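Local coordinates for protein beta-galactosidase (Bacillus circulans subsp. alkalophilus, PDB 3TTY) that hydrolyses terminal non-reducing beta-D-galactosyl residues of beta-galactosides and binds galactose in a TIM-barrel pocket, at residues A290-L293 / M294-L297. Residues are numbered along the deposited sequence; the frame is centred on the assembly and turned at random.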
loop_
_atom_site.group_PDB
_atom_site.type_symbol
_atom_site.label_atom_id
_atom_site.label_comp_id
_atom_site.label_asym_id
_atom_site.label_seq_id
_atom_site.Cartn_x
_atom_site.Cartn_y
_atom_site.Cartn_z
ATOM N N ALA A 290 -8.199 -23.734 15.475
ATOM C CA ALA A 290 -7.004 -23.289 16.204
ATOM C C ALA A 290 -6.819 -23.954 17.587
ATOM O O ALA A 290 -5.714 -24.388 17.927
ATOM C CB ALA A 290 -6.965 -21.752 16.314
ATOM N N HIS A 291 -7.886 -24.032 18.382
ATOM C CA HIS A 291 -7.804 -24.741 19.652
ATOM C C HIS A 291 -7.401 -26.173 19.341
ATOM O O HIS A 291 -6.552 -26.766 20.016
ATOM C CB HIS A 291 -9.156 -24.783 20.374
ATOM C CG HIS A 291 -9.661 -23.453 20.850
ATOM N ND1 HIS A 291 -8.990 -22.680 21.770
ATOM C CD2 HIS A 291 -10.811 -22.789 20.570
ATOM C CE1 HIS A 291 -9.688 -21.584 22.016
ATOM N NE2 HIS A 291 -10.797 -21.630 21.301
ATOM N N ASN A 292 -8.052 -26.731 18.322
ATOM C CA ASN A 292 -7.795 -28.097 17.890
ATOM C C ASN A 292 -6.314 -28.309 17.599
ATOM O O ASN A 292 -5.697 -29.237 18.114
ATOM C CB ASN A 292 -8.626 -28.413 16.649
ATOM C CG ASN A 292 -8.851 -29.902 16.456
ATOM O OD1 ASN A 292 -7.923 -30.714 16.579
ATOM N ND2 ASN A 292 -10.088 -30.269 16.151
ATOM N N LEU A 293 -5.741 -27.427 16.789
ATOM C CA LEU A 293 -4.330 -27.521 16.451
ATOM C C LEU A 293 -3.468 -27.463 17.703
ATOM O O LEU A 293 -2.416 -28.087 17.770
ATOM C CB LEU A 293 -3.932 -26.390 15.496
ATOM C CG LEU A 293 -2.464 -26.364 15.078
ATOM C CD1 LEU A 293 -2.126 -27.606 14.241
ATOM C CD2 LEU A 293 -2.164 -25.103 14.303
ATOM N N MET A 294 -3.902 -26.710 18.705
ATOM C CA MET A 294 -3.078 -26.561 19.897
ATOM C C MET A 294 -3.065 -27.866 20.679
ATOM O O MET A 294 -2.079 -28.216 21.339
ATOM C CB MET A 294 -3.571 -25.406 20.772
ATOM C CG MET A 294 -3.469 -24.019 20.141
ATOM S SD MET A 294 -1.799 -23.451 19.789
ATOM C CE MET A 294 -1.612 -23.980 18.083
ATOM N N ARG A 295 -4.183 -28.573 20.620
ATOM C CA ARG A 295 -4.276 -29.892 21.215
ATOM C C ARG A 295 -3.360 -30.854 20.459
ATOM O O ARG A 295 -2.719 -31.721 21.051
ATOM C CB ARG A 295 -5.718 -30.385 21.153
ATOM C CG ARG A 295 -5.931 -31.739 21.761
ATOM C CD ARG A 295 -7.410 -32.076 21.789
ATOM N NE ARG A 295 -7.925 -32.582 20.518
ATOM C CZ ARG A 295 -8.892 -32.007 19.804
ATOM N NH1 ARG A 295 -9.448 -30.867 20.206
ATOM N NH2 ARG A 295 -9.307 -32.583 18.679
ATOM N N GLY A 296 -3.296 -30.685 19.145
ATOM C CA GLY A 296 -2.515 -31.583 18.312
ATOM C C GLY A 296 -1.016 -31.404 18.462
ATOM O O GLY A 296 -0.240 -32.312 18.163
ATOM N N LEU A 297 -0.596 -30.237 18.932
ATOM C CA LEU A 297 0.830 -29.973 19.025
ATOM C C LEU A 297 1.522 -31.038 19.873
ATOM O O LEU A 297 2.658 -31.402 19.600
ATOM C CB LEU A 297 1.111 -28.563 19.569
ATOM C CG LEU A 297 0.690 -27.372 18.702
ATOM C CD1 LEU A 297 1.209 -26.055 19.290
ATOM C CD2 LEU A 297 1.189 -27.566 17.257
#
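The carbonyl oxygen of H291 takes two backbone donors from the next turn: R295 N at 3.0 Å, with an N-H...O angle of 151°, and M294 N, whose bond to it is weak. M294 N makes its better bond to A290 O, also at 3.0 Å, and G296 N reaches N292 O in the same i to i+4 pattern. On the flank of this turn, N292 and R295 lay their polar ends together. The N292 OD1 atom sits over one face of the guanidinium, 3.1 Å from R295 NH2, with the amide turned 46° from the guanidinium plane; this is a close approach, and the bonds lie elsewhere. N292 OD1 accepts from M443 N and its ND2 donates to T441 O and Y431 OH, while R295 gives NH1 to H337 O and pairs NH2 with D442. Helix 284-296 is the alpha segment between strands 273-275 and 303-307 of the TIM barrel, and through these two side chains it is pinned to strand 441-444, an outermost strand, within this chain, of the mixed sheet. With an alanine in place of N292 the amide is gone, and M443 N would probably be left without its acceptor and T441 O and Y431 OH without the ND2 donor, weakening the tie to that strand. The other flank is apolar: bent at chi2 (-64°) and chi3, the M294 chain folds back and brings CE to 3.9 Å from L293 CG. L297 CD2 approaches the same L293 CG more loosely, at 4.4 Å, and F263 and W405 cover both leucines, whereas M294 rests on W274 of the barrel strand.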